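Local coordinates for macro domain-containing protein (Thermosipho africanus, PDB 7OMU) that joins a DarT-family domain to a macro domain, whose pocket holds adenosine-5-diphosphoribose, at residues E231-F236 and A257-Y262; T241-V246 and A352-G357; W313-P318 and L336-E341. The protein carries 1 engineered substitution. One frame throughout, in Å; residues are numbered along the deposited sequence.

Interaction 1 of 3, residues E231-F236 and A257-Y262; sequences EGDMFF and ASRVKY. With APR (adenosine-5-diphosphoribose), chain C.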
loop_
_atom_site.group_PDB
_atom_site.type_symbol
_atom_site.label_atom_id
_atom_site.label_comp_id
_atom_site.label_asym_id
_atom_site.label_seq_id
_atom_site.Cartn_x
_atom_site.Cartn_y
_atom_site.Cartn_z
ATOM N N GLU A 231 -8.836 -7.095 7.291
ATOM C CA GLU A 231 -7.404 -7.064 7.679
ATOM C C GLU A 231 -6.647 -6.376 6.540
ATOM O O GLU A 231 -6.614 -6.944 5.437
ATOM C CB GLU A 231 -6.837 -8.467 7.902
ATOM C CG GLU A 231 -7.241 -9.121 9.208
ATOM C CD GLU A 231 -6.754 -10.559 9.368
ATOM O OE1 GLU A 231 -5.703 -10.899 8.785
ATOM O OE2 GLU A 231 -7.429 -11.350 10.069
ATOM N N GLY A 232 -6.088 -5.191 6.778
ATOM C CA GLY A 232 -5.321 -4.458 5.755
ATOM C C GLY A 232 -4.996 -3.034 6.168
ATOM O O GLY A 232 -5.130 -2.712 7.370
ATOM N N ASP A 233 -4.579 -2.226 5.188
ATOM C CA ASP A 233 -4.203 -0.796 5.340
ATOM C C ASP A 233 -5.368 0.071 4.861
ATOM O O ASP A 233 -5.689 0.019 3.669
ATOM C CB ASP A 233 -2.931 -0.484 4.554
ATOM C CG ASP A 233 -2.260 0.807 4.978
ATOM O OD1 ASP A 233 -2.935 1.635 5.619
ATOM O OD2 ASP A 233 -1.062 0.970 4.656
ATOM N N MET A 234 -5.973 0.828 5.775
ATOM C CA MET A 234 -7.139 1.714 5.520
ATOM C C MET A 234 -6.812 2.704 4.395
ATOM O O MET A 234 -7.700 2.963 3.563
ATOM C CB MET A 234 -7.491 2.492 6.791
ATOM C CG MET A 234 -8.734 3.342 6.659
ATOM S SD MET A 234 -9.237 4.043 8.240
ATOM C CE MET A 234 -7.866 5.153 8.547
ATOM N N PHE A 235 -5.585 3.235 4.372
ATOM C CA PHE A 235 -5.179 4.369 3.500
ATOM C C PHE A 235 -4.999 3.883 2.057
ATOM O O PHE A 235 -5.040 4.722 1.131
ATOM C CB PHE A 235 -3.944 5.058 4.079
ATOM C CG PHE A 235 -4.162 5.588 5.472
ATOM C CD1 PHE A 235 -4.981 6.683 5.689
ATOM C CD2 PHE A 235 -3.588 4.968 6.569
ATOM C CE1 PHE A 235 -5.207 7.159 6.974
ATOM C CE2 PHE A 235 -3.805 5.450 7.851
ATOM C CZ PHE A 235 -4.614 6.545 8.052
ATOM N N PHE A 236 -4.835 2.571 1.869
ATOM C CA PHE A 236 -4.762 1.910 0.538
ATOM C C PHE A 236 -6.106 1.255 0.198
ATOM O O PHE A 236 -6.222 0.695 -0.905
ATOM C CB PHE A 236 -3.598 0.916 0.484
ATOM C CG PHE A 236 -2.248 1.575 0.357
ATOM C CD1 PHE A 236 -1.891 2.222 -0.812
ATOM C CD2 PHE A 236 -1.346 1.566 1.407
ATOM C CE1 PHE A 236 -0.657 2.840 -0.931
ATOM C CE2 PHE A 236 -0.112 2.183 1.290
ATOM C CZ PHE A 236 0.228 2.822 0.122
ATOM N N ALA A 257 -3.269 7.895 14.254
ATOM C CA ALA A 257 -3.215 9.379 14.195
ATOM C C ALA A 257 -1.793 9.835 13.846
ATOM O O ALA A 257 -1.654 10.746 13.010
ATOM C CB ALA A 257 -3.670 9.988 15.500
ATOM N N SER A 258 -0.779 9.214 14.449
ATOM C CA SER A 258 0.656 9.481 14.180
ATOM C C SER A 258 0.931 9.372 12.679
ATOM O O SER A 258 1.531 10.303 12.123
ATOM C CB SER A 258 1.538 8.550 14.956
ATOM O OG SER A 258 2.901 8.892 14.782
ATOM N N ARG A 259 0.512 8.276 12.046
ATOM C CA ARG A 259 0.728 8.055 10.591
ATOM C C ARG A 259 0.045 9.167 9.792
ATOM O O ARG A 259 0.638 9.623 8.797
ATOM C CB ARG A 259 0.171 6.709 10.131
ATOM C CG ARG A 259 -0.029 6.640 8.628
ATOM C CD ARG A 259 0.040 5.225 8.119
ATOM N NE ARG A 259 -0.132 5.208 6.680
ATOM C CZ ARG A 259 -0.241 4.107 5.954
ATOM N NH1 ARG A 259 -0.185 2.920 6.540
ATOM N NH2 ARG A 259 -0.399 4.197 4.642
ATOM N N VAL A 260 -1.166 9.554 10.200
ATOM C CA VAL A 260 -1.976 10.618 9.538
ATOM C C VAL A 260 -1.191 11.932 9.590
ATOM O O VAL A 260 -1.195 12.654 8.585
ATOM C CB VAL A 260 -3.368 10.765 10.180
ATOM C CG1 VAL A 260 -4.108 11.981 9.639
ATOM C CG2 VAL A 260 -4.202 9.506 9.991
ATOM N N LYS A 261 -0.532 12.205 10.716
ATOM C CA LYS A 261 0.241 13.454 10.949
ATOM C C LYS A 261 1.415 13.525 9.969
ATOM O O LYS A 261 1.747 14.640 9.528
ATOM C CB LYS A 261 0.740 13.528 12.394
ATOM C CG LYS A 261 1.299 14.883 12.797
ATOM C CD LYS A 261 1.476 15.042 14.287
ATOM C CE LYS A 261 2.640 14.245 14.832
ATOM N NZ LYS A 261 2.665 14.272 16.314
ATOM N N TYR A 262 2.029 12.389 9.636
ATOM C CA TYR A 262 3.252 12.348 8.792
ATOM C C TYR A 262 2.841 12.283 7.321
ATOM O O TYR A 262 3.416 13.042 6.523
ATOM C CB TYR A 262 4.193 11.231 9.259
ATOM C CG TYR A 262 4.845 11.559 10.579
ATOM C CD1 TYR A 262 5.756 12.597 10.690
ATOM C CD2 TYR A 262 4.499 10.880 11.734
ATOM C CE1 TYR A 262 6.328 12.934 11.904
ATOM C CE2 TYR A 262 5.056 11.206 12.959
ATOM C CZ TYR A 262 5.975 12.237 13.047
ATOM O OH TYR A 262 6.513 12.551 14.266
HETATM N N1 APR C . -5.337 0.278 8.761
HETATM C C2 APR C . -6.239 -0.272 9.586
HETATM N N3 APR C . -6.261 -0.298 10.917
HETATM C C4 APR C . -5.190 0.341 11.418
HETATM C C5 APR C . -4.179 0.951 10.704
HETATM C C6 APR C . -4.267 0.911 9.298
HETATM N N6 APR C . -3.368 1.454 8.481
HETATM N N7 APR C . -3.245 1.506 11.572
HETATM C C8 APR C . -3.699 1.228 12.772
HETATM N N9 APR C . -4.880 0.516 12.740
HETATM C "C1'" APR C . -5.673 0.034 13.873
HETATM C "C2'" APR C . -4.850 -0.302 15.114
HETATM O "O2'" APR C . -4.482 -1.665 15.125
HETATM C "C3'" APR C . -5.787 0.061 16.275
HETATM O "O3'" APR C . -6.275 -1.108 16.918
HETATM O "O4'" APR C . -6.560 1.058 14.250
HETATM C "C4'" APR C . -6.926 0.877 15.640
HETATM C "C5'" APR C . -7.209 2.226 16.266
HETATM O "O5'" APR C . -6.035 3.089 16.165
HETATM P PA APR C . -5.636 4.125 17.336
HETATM O O1A APR C . -5.011 5.338 16.729
HETATM O O2A APR C . -4.859 3.408 18.392
HETATM O O3A APR C . -7.070 4.544 17.933
HETATM P PB APR C . -7.680 4.706 19.413
HETATM O O1B APR C . -7.501 3.413 20.137
HETATM O O2B APR C . -9.064 5.256 19.305
HETATM O O5D APR C . -6.706 5.819 20.050
HETATM C C5D APR C . -6.966 7.234 19.818
HETATM O O4D APR C . -4.617 7.782 19.714
HETATM O O1D APR C . -4.829 8.021 17.432
HETATM C C1D APR C . -4.501 8.678 18.600
HETATM O O2D APR C . -4.961 11.120 18.676
HETATM C C2D APR C . -5.495 9.823 18.856
HETATM O O3D APR C . -5.191 10.242 21.253
HETATM C C3D APR C . -5.994 9.586 20.281
HETATM C C4D APR C . -5.850 8.065 20.407
#
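The adenine end of the macro-domain pocket is built where D233, in the loop after strand 227-231, meets R259 of helix 256-263. The two carboxylate oxygens of D233 divide the work. OD1 accepts a hydrogen bond from N6 of adenosine-5-diphosphoribose at 2.9 Å, while OD2 accepts one from NH1 of R259 at 2.8 Å, part of a salt bridge. NH1 comes to the syn side of OD2, 21° out of the carboxylate plane; seen from the arginine, the oxygen lies near the guanidinium plane. The planes of the two groups are 79° apart. NH2 of R259 adds a weak second bond to OD2. With CG anti to the backbone N, D233 presents its carboxylate to adenine and arginine together. The backbone joins in: M234 N donates to ligand N1 at 3.1 Å, and F235 N gives a weak bond to D233 OD1. The adenine is thus read at both N1 and N6.

R259 reaches across with its chain extended from CG to NE, and NE is held by Q263. F235 lies against it, CD2 placed 3.4 Å above the centre of one guanidinium face, though ring and guanidinium are tilted 38° apart. The far end of the same ring packs on the helix, F235 CZ to V260 CG2 at 3.6 Å. F236 CE2 approaches near the guanidinium plane, 3.9 Å from R259 NH2. Around this, F236 stacks on F215, F235 rests on L242 and V260 on V244 of strand 241-246, V260 also meets V267 of helix 265-275, and M234 packs on A352 and P354 of strand 351-354.

Interaction 2 of 3, residues T241-V246 and A352-G357; sequences TLTVSV and AVPALG. With APR (adenosine-5-diphosphoribose), chain C.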
loop_
_atom_site.group_PDB
_atom_site.type_symbol
_atom_site.label_atom_id
_atom_site.label_comp_id
_atom_site.label_asym_id
_atom_site.label_seq_id
_atom_site.Cartn_x
_atom_site.Cartn_y
_atom_site.Cartn_z
ATOM N N THR A 241 -14.207 8.177 2.027
ATOM C CA THR A 241 -14.040 8.836 3.347
ATOM C C THR A 241 -13.288 7.879 4.273
ATOM O O THR A 241 -13.792 6.770 4.518
ATOM C CB THR A 241 -15.395 9.258 3.929
ATOM O OG1 THR A 241 -15.964 10.247 3.069
ATOM C CG2 THR A 241 -15.293 9.809 5.336
ATOM N N LEU A 242 -12.113 8.295 4.740
ATOM C CA LEU A 242 -11.294 7.550 5.728
ATOM C C LEU A 242 -11.522 8.186 7.099
ATOM O O LEU A 242 -11.323 9.405 7.238
ATOM C CB LEU A 242 -9.817 7.602 5.318
ATOM C CG LEU A 242 -9.528 7.305 3.845
ATOM C CD1 LEU A 242 -8.027 7.249 3.598
ATOM C CD2 LEU A 242 -10.192 6.008 3.396
ATOM N N THR A 243 -11.956 7.383 8.062
ATOM C CA THR A 243 -12.216 7.813 9.454
ATOM C C THR A 243 -10.913 7.689 10.242
ATOM O O THR A 243 -10.137 6.768 9.968
ATOM C CB THR A 243 -13.375 7.011 10.047
ATOM O OG1 THR A 243 -14.385 6.948 9.041
ATOM C CG2 THR A 243 -13.932 7.628 11.306
ATOM N N VAL A 244 -10.674 8.618 11.159
ATOM C CA VAL A 244 -9.405 8.726 11.925
ATOM C C VAL A 244 -9.781 8.963 13.384
ATOM O O VAL A 244 -10.392 10.010 13.670
ATOM C CB VAL A 244 -8.529 9.862 11.366
ATOM C CG1 VAL A 244 -7.276 10.080 12.204
ATOM C CG2 VAL A 244 -8.167 9.622 9.910
ATOM N N SER A 245 -9.455 8.006 14.257
ATOM C CA SER A 245 -9.674 8.109 15.721
ATOM C C SER A 245 -8.791 9.240 16.244
ATOM O O SER A 245 -7.586 9.204 15.956
ATOM C CB SER A 245 -9.382 6.807 16.419
ATOM O OG SER A 245 -9.423 5.724 15.502
ATOM N N VAL A 246 -9.387 10.215 16.933
ATOM C CA VAL A 246 -8.690 11.394 17.528
ATOM C C VAL A 246 -9.194 11.599 18.962
ATOM O O VAL A 246 -10.169 10.926 19.367
ATOM C CB VAL A 246 -8.888 12.661 16.673
ATOM C CG1 VAL A 246 -8.275 12.505 15.293
ATOM C CG2 VAL A 246 -10.349 13.062 16.557
ATOM N N ALA A 352 -14.438 3.999 5.176
ATOM C CA ALA A 352 -13.518 3.129 5.937
ATOM C C ALA A 352 -13.410 3.682 7.360
ATOM O O ALA A 352 -12.930 4.815 7.517
ATOM C CB ALA A 352 -12.168 3.068 5.262
ATOM N N VAL A 353 -13.876 2.926 8.352
ATOM C CA VAL A 353 -13.674 3.241 9.796
ATOM C C VAL A 353 -12.705 2.206 10.358
ATOM O O VAL A 353 -12.822 1.016 10.060
ATOM C CB VAL A 353 -15.002 3.277 10.579
ATOM C CG1 VAL A 353 -16.018 4.219 9.949
ATOM C CG2 VAL A 353 -15.617 1.900 10.725
ATOM N N PRO A 354 -11.705 2.620 11.170
ATOM C CA PRO A 354 -10.880 1.674 11.910
ATOM C C PRO A 354 -11.647 1.216 13.150
ATOM O O PRO A 354 -12.545 1.916 13.558
ATOM C CB PRO A 354 -9.656 2.510 12.292
ATOM C CG PRO A 354 -10.222 3.895 12.480
ATOM C CD PRO A 354 -11.321 4.013 11.442
ATOM N N ALA A 355 -11.283 0.064 13.707
ATOM C CA ALA A 355 -11.775 -0.402 15.023
ATOM C C ALA A 355 -11.564 0.726 16.041
ATOM O O ALA A 355 -10.403 1.045 16.331
ATOM C CB ALA A 355 -11.056 -1.671 15.412
ATOM N N LEU A 356 -12.645 1.332 16.528
ATOM C CA LEU A 356 -12.592 2.573 17.348
ATOM C C LEU A 356 -12.197 2.226 18.789
ATOM O O LEU A 356 -12.794 1.302 19.362
ATOM C CB LEU A 356 -13.953 3.269 17.276
ATOM C CG LEU A 356 -14.357 3.712 15.871
ATOM C CD1 LEU A 356 -15.842 3.994 15.787
ATOM C CD2 LEU A 356 -13.555 4.925 15.438
ATOM N N GLY A 357 -11.188 2.915 19.323
ATOM C CA GLY A 357 -10.694 2.745 20.703
ATOM C C GLY A 357 -10.087 1.373 20.962
ATOM O O GLY A 357 -9.862 1.055 22.143
HETATM N N1 APR C . -5.337 0.278 8.761
HETATM C C2 APR C . -6.239 -0.272 9.586
HETATM N N3 APR C . -6.261 -0.298 10.917
HETATM C C4 APR C . -5.190 0.341 11.418
HETATM C C5 APR C . -4.179 0.951 10.704
HETATM C C6 APR C . -4.267 0.911 9.298
HETATM N N6 APR C . -3.368 1.454 8.481
HETATM N N7 APR C . -3.245 1.506 11.572
HETATM C C8 APR C . -3.699 1.228 12.772
HETATM N N9 APR C . -4.880 0.516 12.740
HETATM C "C1'" APR C . -5.673 0.034 13.873
HETATM C "C2'" APR C . -4.850 -0.302 15.114
HETATM O "O2'" APR C . -4.482 -1.665 15.125
HETATM C "C3'" APR C . -5.787 0.061 16.275
HETATM O "O3'" APR C . -6.275 -1.108 16.918
HETATM O "O4'" APR C . -6.560 1.058 14.250
HETATM C "C4'" APR C . -6.926 0.877 15.640
HETATM C "C5'" APR C . -7.209 2.226 16.266
HETATM O "O5'" APR C . -6.035 3.089 16.165
HETATM P PA APR C . -5.636 4.125 17.336
HETATM O O1A APR C . -5.011 5.338 16.729
HETATM O O2A APR C . -4.859 3.408 18.392
HETATM O O3A APR C . -7.070 4.544 17.933
HETATM P PB APR C . -7.680 4.706 19.413
HETATM O O1B APR C . -7.501 3.413 20.137
HETATM O O2B APR C . -9.064 5.256 19.305
HETATM O O5D APR C . -6.706 5.819 20.050
HETATM C C5D APR C . -6.966 7.234 19.818
HETATM O O4D APR C . -4.617 7.782 19.714
HETATM O O1D APR C . -4.829 8.021 17.432
HETATM C C1D APR C . -4.501 8.678 18.600
HETATM O O2D APR C . -4.961 11.120 18.676
HETATM C C2D APR C . -5.495 9.823 18.856
HETATM O O3D APR C . -5.191 10.242 21.253
HETATM C C3D APR C . -5.994 9.586 20.281
HETATM C C4D APR C . -5.850 8.065 20.407
#
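T241, T243 and A352 hold two parallel strands together by backbone hydrogen bonds: A352 N gives to T241 O at 2.9 Å, and T243 N to A352 O at 2.8 Å. The short strand axes run 16° apart. A side-chain bond reinforces the second of these. The hydroxyl of T243, beside its own backbone N (chi1 -44°), donates from OG1 to A352 O over 3.0 Å. It arrives 43° above the carbonyl plane, so this buried oxygen is gripped twice by one residue. The pattern then changes, because P354 has no N-H to give: its CD sits 3.3 Å from T243 O instead.

Van der Waals contacts follow. V353 CG1 runs alongside T243, closest to OG1 at 3.3 Å, and the apolar pair L242 CD2 and A352 CB touches at 4.0 Å. Further along, P354 CG packs 3.6 Å from S245 OG, next to which L356 CD2 also lies.

The ligand is met where both segments end. S245 O accepts a weak bond from O1D of adenosine-5-diphosphoribose, and G357 N gives a weak one to phosphate oxygen O2B.

These are neighbouring parallel strands inside the mixed central sheet of the macro-domain fold, with the ligand at their C-terminal ends. Strand 241-246 lies between strands 351-354 and 313-318, bonding to the latter through L242 and V244; V353 and L356 pack on M372 of helix 365-376.

Interaction 3 of 3, residues W313-P318 and L336-E341; sequences WFLLFP and LRWIVE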
loop_
_atom_site.group_PDB
_atom_site.type_symbol
_atom_site.label_atom_id
_atom_site.label_comp_id
_atom_site.label_asym_id
_atom_site.label_seq_id
_atom_site.Cartn_x
_atom_site.Cartn_y
_atom_site.Cartn_z
ATOM N N TRP A 313 -11.759 12.071 1.290
ATOM C CA TRP A 313 -12.091 12.906 2.474
ATOM C C TRP A 313 -11.592 12.200 3.734
ATOM O O TRP A 313 -11.373 10.980 3.678
ATOM C CB TRP A 313 -13.604 13.156 2.555
ATOM C CG TRP A 313 -14.181 13.955 1.428
ATOM C CD1 TRP A 313 -13.507 14.649 0.463
ATOM C CD2 TRP A 313 -15.577 14.186 1.179
ATOM N NE1 TRP A 313 -14.386 15.283 -0.375
ATOM C CE2 TRP A 313 -15.663 15.014 0.039
ATOM C CE3 TRP A 313 -16.756 13.774 1.806
ATOM C CZ2 TRP A 313 -16.886 15.429 -0.487
ATOM C CZ3 TRP A 313 -17.963 14.186 1.287
ATOM C CH2 TRP A 313 -18.026 15.005 0.158
ATOM N N PHE A 314 -11.433 12.948 4.822
ATOM C CA PHE A 314 -11.035 12.434 6.155
ATOM C C PHE A 314 -12.114 12.812 7.166
ATOM O O PHE A 314 -12.424 14.007 7.280
ATOM C CB PHE A 314 -9.676 13.000 6.574
ATOM C CG PHE A 314 -8.510 12.380 5.854
ATOM C CD1 PHE A 314 -8.193 12.760 4.562
ATOM C CD2 PHE A 314 -7.748 11.401 6.465
ATOM C CE1 PHE A 314 -7.118 12.187 3.903
ATOM C CE2 PHE A 314 -6.676 10.826 5.800
ATOM C CZ PHE A 314 -6.357 11.221 4.520
ATOM N N LEU A 315 -12.675 11.812 7.849
ATOM C CA LEU A 315 -13.640 11.994 8.958
ATOM C C LEU A 315 -12.858 11.914 10.268
ATOM O O LEU A 315 -12.268 10.862 10.529
ATOM C CB LEU A 315 -14.720 10.913 8.885
ATOM C CG LEU A 315 -15.832 11.020 9.929
ATOM C CD1 LEU A 315 -16.624 12.307 9.745
ATOM C CD2 LEU A 315 -16.760 9.818 9.867
ATOM N N LEU A 316 -12.826 13.009 11.028
ATOM C CA LEU A 316 -12.203 13.070 12.374
ATOM C C LEU A 316 -13.247 12.632 13.402
ATOM O O LEU A 316 -14.248 13.345 13.580
ATOM C CB LEU A 316 -11.683 14.488 12.622
ATOM C CG LEU A 316 -10.691 14.989 11.572
ATOM C CD1 LEU A 316 -10.338 16.446 11.806
ATOM C CD2 LEU A 316 -9.437 14.127 11.554
ATOM N N PHE A 317 -13.012 11.479 14.027
ATOM C CA PHE A 317 -13.950 10.778 14.936
ATOM C C PHE A 317 -13.367 10.761 16.343
ATOM O O PHE A 317 -12.515 9.934 16.650
ATOM C CB PHE A 317 -14.181 9.359 14.420
ATOM C CG PHE A 317 -15.335 8.636 15.058
ATOM C CD1 PHE A 317 -15.319 8.324 16.407
ATOM C CD2 PHE A 317 -16.432 8.259 14.303
ATOM C CE1 PHE A 317 -16.379 7.654 16.991
ATOM C CE2 PHE A 317 -17.491 7.584 14.887
ATOM C CZ PHE A 317 -17.464 7.286 16.230
ATOM N N PRO A 318 -13.803 11.659 17.252
ATOM C CA PRO A 318 -13.294 11.659 18.621
ATOM C C PRO A 318 -13.781 10.437 19.417
ATOM O O PRO A 318 -14.985 10.283 19.575
ATOM C CB PRO A 318 -13.850 12.965 19.206
ATOM C CG PRO A 318 -15.111 13.229 18.407
ATOM C CD PRO A 318 -14.805 12.712 17.018
ATOM N N LEU A 336 -21.094 7.290 15.893
ATOM C CA LEU A 336 -21.674 6.301 14.943
ATOM C C LEU A 336 -23.067 6.775 14.516
ATOM O O LEU A 336 -23.353 6.734 13.309
ATOM C CB LEU A 336 -21.717 4.920 15.603
ATOM C CG LEU A 336 -20.356 4.256 15.806
ATOM C CD1 LEU A 336 -20.454 3.084 16.771
ATOM C CD2 LEU A 336 -19.775 3.804 14.476
ATOM N N ARG A 337 -23.885 7.225 15.470
ATOM C CA ARG A 337 -25.215 7.836 15.205
ATOM C C ARG A 337 -25.027 9.009 14.244
ATOM O O ARG A 337 -25.773 9.081 13.249
ATOM C CB ARG A 337 -25.873 8.300 16.508
ATOM C CG ARG A 337 -27.192 9.038 16.317
ATOM C CD ARG A 337 -28.008 9.151 17.595
ATOM N NE ARG A 337 -28.324 7.849 18.177
ATOM C CZ ARG A 337 -29.304 7.038 17.777
ATOM N NH1 ARG A 337 -30.089 7.371 16.764
ATOM N NH2 ARG A 337 -29.482 5.882 18.390
ATOM N N TRP A 338 -24.056 9.881 14.528
ATOM C CA TRP A 338 -23.724 11.055 13.677
ATOM C C TRP A 338 -23.550 10.583 12.232
ATOM O O TRP A 338 -24.194 11.173 11.344
ATOM C CB TRP A 338 -22.478 11.796 14.177
ATOM C CG TRP A 338 -22.232 13.072 13.430
ATOM C CD1 TRP A 338 -22.631 14.324 13.795
ATOM C CD2 TRP A 338 -21.552 13.221 12.169
ATOM N NE1 TRP A 338 -22.244 15.241 12.853
ATOM C CE2 TRP A 338 -21.581 14.595 11.846
ATOM C CE3 TRP A 338 -20.920 12.334 11.287
ATOM C CZ2 TRP A 338 -21.007 15.098 10.681
ATOM C CZ3 TRP A 338 -20.352 12.831 10.135
ATOM C CH2 TRP A 338 -20.400 14.195 9.838
ATOM N N ILE A 339 -22.723 9.554 12.019
ATOM C CA ILE A 339 -22.416 8.989 10.672
ATOM C C ILE A 339 -23.732 8.569 10.007
ATOM O O ILE A 339 -23.997 9.030 8.878
ATOM C CB ILE A 339 -21.403 7.833 10.781
ATOM C CG1 ILE A 339 -20.024 8.356 11.193
ATOM C CG2 ILE A 339 -21.345 7.028 9.489
ATOM C CD1 ILE A 339 -19.004 7.275 11.457
ATOM N N VAL A 340 -24.535 7.755 10.696
ATOM C CA VAL A 340 -25.837 7.230 10.186
ATOM C C VAL A 340 -26.718 8.412 9.754
ATOM O O VAL A 340 -27.323 8.336 8.668
ATOM C CB VAL A 340 -26.535 6.340 11.236
ATOM C CG1 VAL A 340 -27.994 6.078 10.892
ATOM C CG2 VAL A 340 -25.801 5.023 11.440
ATOM N N GLU A 341 -26.773 9.472 10.561
ATOM C CA GLU A 341 -27.687 10.627 10.348
ATOM C C GLU A 341 -27.184 11.525 9.204
ATOM O O GLU A 341 -28.034 12.149 8.544
ATOM C CB GLU A 341 -27.850 11.408 11.654
ATOM C CG GLU A 341 -28.661 10.656 12.700
ATOM C CD GLU A 341 -28.716 11.279 14.088
ATOM O OE1 GLU A 341 -27.829 12.104 14.408
ATOM O OE2 GLU A 341 -29.648 10.931 14.855
#
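L315 leaves strand 313-318 toward helix 329-346 and divides its two methyl groups between W338 and I339. From CB the chain turns so that CG stands anti to the backbone N (chi1 -177°), which carries the branch point out to the helix. CD1 then meets the indole of W338 at CZ3, 3.8 Å away and obliquely; the leucine and the indole pass alongside, running in opposing senses. CD2 takes the other side chain, lying 3.7 Å from I339 CD1 and close to I339 CG1 as well.

Two residues further along the strand, F317 continues the apolar seam. I339 CD1 also meets its ring edge, in plane, at 3.8 Å from F317 CE2, and so bridges both strand residues. F317 CZ approaches the N-terminal end of 336-341, 3.6 Å from the backbone N of L336 and 4.2 Å from L336 CG.

L336 and I339 also pack on L376 of helix 365-376. The short axes of 313-318 and 336-341 approach to 10.6 Å, their directions 147° apart, the helix running back against the strand. This is the packing of a beta-alpha-beta crossover in a macro-domain alpha/beta/alpha sandwich: the helix returns the chain to parallel strand 351-354, with strand 241-246 between the two.

In the fold
Following the chain from the N terminus, 231-236 comes first, then strand 241-246 opens interaction 2 before helix 256-263 closes interaction 1, so these two contacts cross. Interaction 3 opens at 313-318 and closes at 336-341, wholly inside the long loop that interaction 2 completes at 352-357. Interactions 1 and 2 both touch adenosine-5-diphosphoribose and meet where M234 packs on T243. Interactions 2 and 3 share the sheet through neighbouring strands 241-246 and 313-318, and F317 packs on T243 and L356. The pocket loop, the central parallel strands and helix 329-346 are thereby tied into one macro-domain core.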